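PDB 4F4F: threonine synthase from Brucella melitensis bv. 1, which probably catalyses the pyridoxal-phosphate-dependent conversion of O-phospho-L-homoserine and water to L-threonine and phosphate, the last step of threonine biosynthesis. Local coordinates for residues 227-230 with 231-234; 264-267 with 268-272. One frame throughout, in Å; residues are numbered along the deposited sequence.

Contact 1 (227-230 with 231-234)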
loop_
_atom_site.group_PDB
_atom_site.type_symbol
_atom_site.label_atom_id
_atom_site.label_comp_id
_atom_site.label_asym_id
_atom_site.label_seq_id
_atom_site.Cartn_x
_atom_site.Cartn_y
_atom_site.Cartn_z
ATOM N N ILE A 227 -7.135 2.144 -2.858
ATOM C CA ILE A 227 -8.112 1.157 -3.372
ATOM C C ILE A 227 -8.016 0.733 -4.852
ATOM O O ILE A 227 -8.734 -0.181 -5.278
ATOM C CB ILE A 227 -9.584 1.550 -3.009
ATOM C CG1 ILE A 227 -10.052 2.866 -3.659
ATOM C CG2 ILE A 227 -9.763 1.610 -1.487
ATOM C CD1 ILE A 227 -10.336 2.765 -5.149
ATOM N N ASN A 228 -7.132 1.335 -5.639
ATOM C CA ASN A 228 -6.951 0.876 -7.006
ATOM C C ASN A 228 -6.329 -0.520 -6.938
ATOM O O ASN A 228 -5.460 -0.759 -6.119
ATOM C CB ASN A 228 -6.026 1.818 -7.784
ATOM C CG ASN A 228 -6.072 1.574 -9.299
ATOM O OD1 ASN A 228 -5.778 0.458 -9.816
ATOM N ND2 ASN A 228 -6.453 2.590 -10.023
ATOM N N TRP A 229 -6.820 -1.426 -7.761
ATOM C CA TRP A 229 -6.269 -2.771 -7.879
ATOM C C TRP A 229 -4.744 -2.743 -8.090
ATOM O O TRP A 229 -4.074 -3.602 -7.598
ATOM C CB TRP A 229 -7.007 -3.554 -8.961
ATOM C CG TRP A 229 -6.356 -4.870 -9.256
ATOM C CD1 TRP A 229 -5.672 -5.251 -10.410
ATOM C CD2 TRP A 229 -6.222 -6.014 -8.325
ATOM N NE1 TRP A 229 -5.154 -6.509 -10.268
ATOM C CE2 TRP A 229 -5.479 -7.037 -9.047
ATOM C CE3 TRP A 229 -6.652 -6.274 -7.024
ATOM C CZ2 TRP A 229 -5.169 -8.244 -8.470
ATOM C CZ3 TRP A 229 -6.353 -7.506 -6.464
ATOM C CH2 TRP A 229 -5.616 -8.458 -7.165
ATOM N N ALA A 230 -4.165 -1.714 -8.741
ATOM C CA ALA A 230 -2.696 -1.711 -9.015
ATOM C C ALA A 230 -1.849 -1.213 -7.842
ATOM O O ALA A 230 -0.610 -1.368 -7.845
ATOM C CB ALA A 230 -2.387 -0.941 -10.291
ATOM N N ARG A 231 -2.466 -0.653 -6.813
ATOM C CA ARG A 231 -1.740 -0.501 -5.549
ATOM C C ARG A 231 -1.619 -1.817 -4.837
ATOM O O ARG A 231 -0.775 -1.973 -3.936
ATOM C CB ARG A 231 -2.427 0.501 -4.591
ATOM C CG ARG A 231 -2.212 1.955 -4.961
ATOM C CD ARG A 231 -0.859 2.476 -4.491
ATOM N NE ARG A 231 -0.867 2.672 -3.054
ATOM C CZ ARG A 231 -1.356 3.752 -2.432
ATOM N NH1 ARG A 231 -1.858 4.779 -3.115
ATOM N NH2 ARG A 231 -1.366 3.807 -1.098
ATOM N N ILE A 232 -2.515 -2.758 -5.136
ATOM C CA ILE A 232 -2.446 -4.031 -4.424
ATOM C C ILE A 232 -1.657 -5.059 -5.207
ATOM O O ILE A 232 -0.769 -5.690 -4.684
ATOM C CB ILE A 232 -3.837 -4.583 -4.117
ATOM C CG1 ILE A 232 -4.551 -3.634 -3.126
ATOM C CG2 ILE A 232 -3.727 -6.006 -3.548
ATOM C CD1 ILE A 232 -5.933 -4.139 -2.756
ATOM N N MET A 233 -1.981 -5.207 -6.482
ATOM C CA MET A 233 -1.397 -6.257 -7.299
ATOM C C MET A 233 0.126 -6.437 -7.142
ATOM O O MET A 233 0.590 -7.550 -6.990
ATOM C CB MET A 233 -1.764 -5.999 -8.763
ATOM C CG MET A 233 -1.174 -6.977 -9.732
ATOM S SD MET A 233 -1.601 -6.467 -11.411
ATOM C CE MET A 233 -0.034 -5.903 -12.009
ATOM N N PRO A 234 0.920 -5.363 -7.214
ATOM C CA PRO A 234 2.368 -5.585 -7.180
ATOM C C PRO A 234 2.895 -6.171 -5.867
ATOM O O PRO A 234 4.013 -6.715 -5.803
ATOM C CB PRO A 234 2.947 -4.193 -7.423
ATOM C CG PRO A 234 1.860 -3.403 -8.062
ATOM C CD PRO A 234 0.597 -3.948 -7.457
#

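Contact 2 (264-267 with 268-272). With PLP (pyridoxal-5'-phosphate), chain C.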
loop_
_atom_site.group_PDB
_atom_site.type_symbol
_atom_site.label_atom_id
_atom_site.label_comp_id
_atom_site.label_asym_id
_atom_site.label_seq_id
_atom_site.Cartn_x
_atom_site.Cartn_y
_atom_site.Cartn_z
ATOM N N ASP A 264 -2.001 -4.383 1.628
ATOM C CA ASP A 264 -0.789 -5.188 1.826
ATOM C C ASP A 264 -1.092 -6.641 2.161
ATOM O O ASP A 264 -0.734 -7.574 1.417
ATOM C CB ASP A 264 0.162 -4.554 2.885
ATOM C CG ASP A 264 -0.520 -4.054 4.197
ATOM O OD1 ASP A 264 -1.690 -4.474 4.643
ATOM O OD2 ASP A 264 0.222 -3.209 4.854
ATOM N N ILE A 265 -1.804 -6.842 3.258
ATOM C CA ILE A 265 -2.149 -8.188 3.663
ATOM C C ILE A 265 -3.120 -8.840 2.676
ATOM O O ILE A 265 -3.064 -10.067 2.485
ATOM C CB ILE A 265 -2.663 -8.253 5.127
ATOM C CG1 ILE A 265 -2.459 -9.670 5.666
ATOM C CG2 ILE A 265 -4.105 -7.758 5.229
ATOM C CD1 ILE A 265 -2.888 -9.873 7.126
ATOM N N PHE A 266 -3.978 -8.050 2.039
ATOM C CA PHE A 266 -4.854 -8.638 1.012
ATOM C C PHE A 266 -4.017 -9.237 -0.128
ATOM O O PHE A 266 -4.368 -10.271 -0.648
ATOM C CB PHE A 266 -5.961 -7.692 0.497
ATOM C CG PHE A 266 -6.976 -8.413 -0.361
ATOM C CD1 PHE A 266 -8.008 -9.101 0.216
ATOM C CD2 PHE A 266 -6.826 -8.460 -1.762
ATOM C CE1 PHE A 266 -8.916 -9.848 -0.572
ATOM C CE2 PHE A 266 -7.715 -9.180 -2.553
ATOM C CZ PHE A 266 -8.760 -9.880 -1.951
ATOM N N ALA A 267 -2.900 -8.611 -0.482
ATOM C CA ALA A 267 -1.963 -9.152 -1.479
ATOM C C ALA A 267 -1.363 -10.487 -1.074
ATOM O O ALA A 267 -1.158 -11.366 -1.941
ATOM C CB ALA A 267 -0.842 -8.149 -1.811
ATOM N N GLY A 268 -1.141 -10.669 0.222
ATOM C CA GLY A 268 -0.709 -11.956 0.776
ATOM C C GLY A 268 -1.800 -12.997 0.642
ATOM O O GLY A 268 -1.537 -14.146 0.276
ATOM N N TYR A 269 -3.035 -12.582 0.890
ATOM C CA TYR A 269 -4.188 -13.447 0.649
ATOM C C TYR A 269 -4.239 -13.884 -0.824
ATOM O O TYR A 269 -4.520 -15.071 -1.129
ATOM C CB TYR A 269 -5.475 -12.771 1.117
ATOM C CG TYR A 269 -6.732 -13.510 0.764
ATOM C CD1 TYR A 269 -7.215 -14.540 1.563
ATOM C CD2 TYR A 269 -7.445 -13.178 -0.356
ATOM C CE1 TYR A 269 -8.359 -15.223 1.222
ATOM C CE2 TYR A 269 -8.615 -13.849 -0.684
ATOM C CZ TYR A 269 -9.056 -14.866 0.109
ATOM O OH TYR A 269 -10.187 -15.555 -0.279
ATOM N N VAL A 270 -3.963 -12.963 -1.724
ATOM C CA VAL A 270 -4.002 -13.237 -3.136
ATOM C C VAL A 270 -2.927 -14.265 -3.457
ATOM O O VAL A 270 -3.172 -15.233 -4.187
ATOM C CB VAL A 270 -3.827 -11.966 -4.014
ATOM C CG1 VAL A 270 -3.668 -12.367 -5.517
ATOM C CG2 VAL A 270 -5.026 -11.050 -3.840
ATOM N N ALA A 271 -1.725 -14.071 -2.921
ATOM C CA ALA A 271 -0.667 -15.048 -3.115
ATOM C C ALA A 271 -1.088 -16.453 -2.699
ATOM O O ALA A 271 -0.870 -17.422 -3.414
ATOM C CB ALA A 271 0.582 -14.634 -2.378
ATOM N N LYS A 272 -1.690 -16.547 -1.528
ATOM C CA LYS A 272 -2.237 -17.793 -1.047
ATOM C C LYS A 272 -3.287 -18.356 -2.010
ATOM O O LYS A 272 -3.253 -19.546 -2.330
ATOM C CB LYS A 272 -2.848 -17.599 0.339
ATOM C CG LYS A 272 -3.365 -18.869 1.012
ATOM C CD LYS A 272 -3.863 -18.615 2.439
ATOM C CE LYS A 272 -4.115 -19.919 3.180
ATOM N NZ LYS A 272 -5.041 -19.770 4.354
HETATM N N1 PLP C . 3.113 0.760 7.508
HETATM C C2 PLP C . 3.586 1.853 6.796
HETATM C C2A PLP C . 4.962 2.453 6.987
HETATM C C3 PLP C . 2.715 2.474 5.756
HETATM O O3 PLP C . 3.186 3.555 5.038
HETATM C C4 PLP C . 1.343 1.877 5.569
HETATM C C4A PLP C . 0.372 2.393 4.557
HETATM C C5 PLP C . 0.944 0.699 6.380
HETATM C C6 PLP C . 1.885 0.199 7.312
HETATM C C5A PLP C . -0.439 0.056 6.148
HETATM O O4P PLP C . -0.620 -0.532 4.793
HETATM P P PLP C . -2.035 -1.087 4.162
HETATM O O1P PLP C . -2.597 -2.034 5.211
HETATM O O2P PLP C . -2.856 0.172 3.968
HETATM O O3P PLP C . -1.732 -1.771 2.846
#

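Contact 1 (227-230 with 231-234)
Met233 lies against the indole of Trp229 one helical turn earlier. Its CB sits over one face of the five-membered ring, 4.1 Å from the centroid and offset toward the rim. With CG anti to the backbone N (chi1 177°), the rest of the methionine runs past the nitrogen side of the indole, crossing the tryptophan side chain at about a right angle. SD stands 3.7 Å from Trp229 NE1 and oblique to the ring, a Met-aromatic contact in which a flexible, polarisable side chain fits a broad flat one. Near the six-membered ring, CG2 of Ile232 comes within 4.2 Å of Trp229 CZ3, adding a branched apolar group.

In the backbone, the carbonyl O of Trp229 takes two donors. Met233 N points at it almost straight, at 2.9 Å and 171°, whereas Ile232 N reaches it from above the carbonyl plane. The turn is started by Asn228 at the N-cap: its OD1 accepts from Ala230 N at 2.9 Å, while its own carbonyl O receives Arg231 N. Asparagine suits the place because its short amide can reach forward to the N-H two residues on, while its ND2 bonds to Leu24 O.

Tyr8 meets the Trp229 ring, and Leu36 and Pro37 of strand 35-37 also pack on this tryptophan. Ala230, small enough for close approach, and Arg231 face helix 117-134, the latter touching Lys117, the lysine predicted to carry the cofactor but not joined to it here. Arg323 of helix 321-328 touches both Trp229 and Ile232, so the short helix 229-232 is wedged between these elements.

Contact 2 (264-267 with 268-272)
Asp264 OD1 accepts from Ile265 N at 2.7 Å, on its anti side, 24° out of the carboxylate plane, and lies 2.7 Å from O1P of the pyridoxal phosphate. CG lies between the backbone N and the carbonyl carbon (chi1 46°), which brings OD1 round to the N-H of the next residue. Asp264 N donates to O3P at 2.9 Å, a bond from the first turn of helix 263-274 to the cofactor's phosphate.

Farther along, successive i to i+4 bonds carry the helix, such as Tyr269 N to Ile265 O; the one from Gly268 N to Asp264 O is weak. Phe266 turns CE1 to Tyr269 CD2 at 3.6 Å and CE2 to Val270 CG2 at 3.5 Å, both approaches oblique. The two aromatic planes make 37°. Tyrosine combines this apolar flank with a hydroxyl bonded to Arg273, while Ala267 and Ala271 are small enough to let helix 236-245 come close.

The phosphate thus meets a helix N terminus, whose dipole would favour the anion; Gly260 N, Asn261 N, Phe262 N and Thr414 OG1 also bond to the cofactor. The closeness of OD1 and O1P suggests that one group carries a proton, which one being unsettled.

From the N terminus, the chain first reaches contact 1, which closes a single turn of helix 229-232. It then passes through helix 236-245 and strand 253-258 before contact 2 closes successive turns along helix 263-274. The two are therefore in series, neither nested nor crossing, with centres about 11 Å apart. They nevertheless touch: Ile232 O packs on Ala267 CB at 3.8 Å, and the indole of Trp229 nears the methyl CG2 of Val270. Contact 2 belongs to the beta-alpha-beta unit of strands 253-258 and 278-285, so this packing joins the short helix beside helix 117-134 to the six-stranded sheet region. Arg323 of helix 321-328 reaches both contacts.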